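Thioesterase (Streptomyces sp. WAC02707, PDB 6VAP) probably removes aberrant or stalled acyl groups from the carrier domains of the polyketide synthase that makes borrelidin, by thioester hydrolysis, as a type II editing thioesterase. Local coordinates at residues 117-125 against 192-200. Residues are numbered along the deposited sequence; the frame is centred on the assembly and turned at random.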
# COMPACT_ATOMS: atom_id res chain seq x y z
N SER A 117 -1.26 -14.90 -10.36
CA SER A 117 -0.41 -13.91 -10.99
C SER A 117 -0.96 -12.50 -10.77
O SER A 117 -2.18 -12.29 -10.70
CB SER A 117 -0.29 -14.20 -12.48
OG SER A 117 -1.56 -14.17 -13.10
N LEU A 118 -0.04 -11.54 -10.69
CA LEU A 118 -0.38 -10.12 -10.53
C LEU A 118 0.02 -9.32 -11.77
O LEU A 118 1.09 -9.52 -12.33
CB LEU A 118 0.33 -9.52 -9.31
CG LEU A 118 0.09 -10.23 -7.97
CD1 LEU A 118 0.91 -9.56 -6.87
CD2 LEU A 118 -1.40 -10.15 -7.62
N GLU A 119 -0.85 -8.41 -12.19
CA GLU A 119 -0.53 -7.56 -13.33
C GLU A 119 0.60 -6.60 -13.00
O GLU A 119 1.49 -6.35 -13.83
CB GLU A 119 -1.77 -6.79 -13.77
CG GLU A 119 -2.94 -7.67 -14.15
CD GLU A 119 -2.57 -8.70 -15.22
OE1 GLU A 119 -1.99 -8.30 -16.25
OE2 GLU A 119 -2.88 -9.89 -15.02
N ALA A 120 0.56 -6.00 -11.82
CA ALA A 120 1.64 -5.13 -11.40
C ALA A 120 1.62 -5.03 -9.88
O ALA A 120 0.57 -5.20 -9.25
CB ALA A 120 1.50 -3.75 -12.04
N LEU A 121 2.80 -4.74 -9.31
CA LEU A 121 2.94 -4.30 -7.93
C LEU A 121 3.46 -2.86 -7.99
O LEU A 121 4.59 -2.62 -8.45
CB LEU A 121 3.87 -5.21 -7.16
CG LEU A 121 4.27 -4.69 -5.80
CD1 LEU A 121 3.02 -4.46 -4.93
CD2 LEU A 121 5.27 -5.62 -5.11
N LEU A 122 2.62 -1.87 -7.60
CA LEU A 122 2.99 -0.46 -7.56
C LEU A 122 3.30 -0.08 -6.12
O LEU A 122 2.48 -0.30 -5.21
CB LEU A 122 1.89 0.43 -8.13
CG LEU A 122 1.64 0.21 -9.62
CD1 LEU A 122 0.23 -0.35 -9.88
CD2 LEU A 122 1.81 1.52 -10.35
N VAL A 123 4.50 0.42 -5.88
CA VAL A 123 4.99 0.72 -4.54
C VAL A 123 5.50 2.15 -4.50
O VAL A 123 6.31 2.55 -5.34
CB VAL A 123 6.09 -0.25 -4.11
CG1 VAL A 123 5.46 -1.63 -3.75
CG2 VAL A 123 7.06 -0.42 -5.21
N SER A 124 4.99 2.92 -3.57
CA SER A 124 5.23 4.35 -3.52
C SER A 124 5.89 4.68 -2.20
O SER A 124 5.40 4.25 -1.15
CB SER A 124 3.88 5.10 -3.63
OG SER A 124 3.98 6.40 -3.12
N ALA A 125 6.94 5.49 -2.25
CA ALA A 125 7.58 6.11 -1.10
C ALA A 125 7.95 5.08 -0.05
O ALA A 125 7.53 5.15 1.10
CB ALA A 125 6.68 7.21 -0.53
N LEU A 192 9.59 -12.23 -6.75
CA LEU A 192 8.33 -12.12 -7.48
C LEU A 192 8.57 -12.33 -8.99
O LEU A 192 9.69 -12.28 -9.49
CB LEU A 192 7.67 -10.77 -7.19
CG LEU A 192 7.28 -10.52 -5.73
CD1 LEU A 192 6.90 -9.06 -5.54
CD2 LEU A 192 6.14 -11.41 -5.27
N ARG A 193 7.55 -12.56 -9.78
CA ARG A 193 7.63 -12.54 -11.26
C ARG A 193 6.77 -11.42 -11.82
O ARG A 193 6.95 -11.06 -12.96
CB ARG A 193 7.19 -13.89 -11.83
CG ARG A 193 8.03 -15.06 -11.34
CD ARG A 193 7.42 -16.40 -11.70
NE ARG A 193 7.11 -17.13 -10.49
CZ ARG A 193 5.97 -17.03 -9.84
NH1 ARG A 193 5.00 -16.28 -10.34
NH2 ARG A 193 5.79 -17.69 -8.72
N CYS A 194 5.86 -10.88 -11.05
CA CYS A 194 4.96 -9.83 -11.54
C CYS A 194 5.77 -8.56 -11.72
O CYS A 194 6.65 -8.32 -10.99
CB CYS A 194 3.90 -9.40 -10.55
SG CYS A 194 4.62 -8.71 -9.05
N PRO A 195 5.52 -7.52 -12.76
CA PRO A 195 6.14 -6.20 -12.88
C PRO A 195 6.06 -5.43 -11.57
O PRO A 195 5.09 -5.50 -10.82
CB PRO A 195 5.33 -5.51 -13.98
CG PRO A 195 4.73 -6.64 -14.77
CD PRO A 195 4.47 -7.73 -13.78
N ILE A 196 7.11 -4.69 -11.27
CA ILE A 196 7.14 -3.80 -10.13
C ILE A 196 7.40 -2.40 -10.64
O ILE A 196 8.32 -2.17 -11.43
CB ILE A 196 8.22 -4.21 -9.11
CG1 ILE A 196 7.82 -5.49 -8.39
CG2 ILE A 196 8.37 -3.05 -8.03
CD1 ILE A 196 8.80 -5.97 -7.34
N HIS A 197 6.54 -1.47 -10.26
CA HIS A 197 6.68 -0.07 -10.63
C HIS A 197 6.83 0.71 -9.33
O HIS A 197 5.90 0.75 -8.52
CB HIS A 197 5.51 0.46 -11.46
CG HIS A 197 5.78 1.79 -12.10
ND1 HIS A 197 5.15 2.21 -13.25
CD2 HIS A 197 6.62 2.80 -11.75
CE1 HIS A 197 5.59 3.41 -13.58
NE2 HIS A 197 6.47 3.80 -12.68
N ALA A 198 7.97 1.33 -9.15
CA ALA A 198 8.25 2.06 -7.93
C ALA A 198 8.07 3.55 -8.20
O ALA A 198 8.38 4.04 -9.29
CB ALA A 198 9.67 1.77 -7.48
N LEU A 199 7.56 4.26 -7.20
CA LEU A 199 7.27 5.68 -7.31
C LEU A 199 7.79 6.38 -6.07
O LEU A 199 7.52 5.93 -4.94
CB LEU A 199 5.77 5.92 -7.46
CG LEU A 199 5.05 5.00 -8.44
CD1 LEU A 199 3.57 5.15 -8.25
CD2 LEU A 199 5.42 5.29 -9.89
N THR A 200 8.57 7.44 -6.25
CA THR A 200 9.23 8.07 -5.12
C THR A 200 9.31 9.57 -5.34
O THR A 200 9.25 10.06 -6.47
CB THR A 200 10.62 7.42 -4.90
OG1 THR A 200 11.14 7.83 -3.62
CG2 THR A 200 11.59 7.80 -6.03
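Leu121 and Ile196 lie side by side on neighbouring parallel strands, 120-124 and 196-200, of the central alpha/beta-hydrolase sheet. Leu121 CB meets Pro195 O at 3.9 Å, Cys194 SG at 4.0 Å and, slightly farther off, Ile196 CG1. Chi1 (169°) sets CG anti to the backbone N, and chi2 (58°) then brings CD2 to Leu192 CD1 at 3.8 Å, the two leucines crossing at about a right angle; CD2 also meets Ile196 CD1 at 4.2 Å. The side chain touches Ala104 of helix 99-113 too, so branched aliphatic groups suit this face. Val123 CG2 continues it against the small methyl of Ala198.

Five backbone hydrogen bonds join the strands, from Leu121 N to Pro195 O (2.8 Å) through Ala125 N to Leu199 O. Pro195 CD, on the nitrogen where a hydrogen would be, lies 3.3 Å from Glu119 O, so the ladder starts only with Leu121.

On the other face, His197 CB gives Leu122 CD2 an apolar patch at 4.0 Å, while its imidazole serves two partners: NE2 hydrogen-bonds to Asp226 and ND1 to His249. Ser124's small hydroxyl likewise hydrogen-bonds to His97 and Tyr234. Backbone amides thus pair across the strands, buried polar side chains have partners of their own, and Ala125 touches the probable Ser98-His232-Asp204 triad.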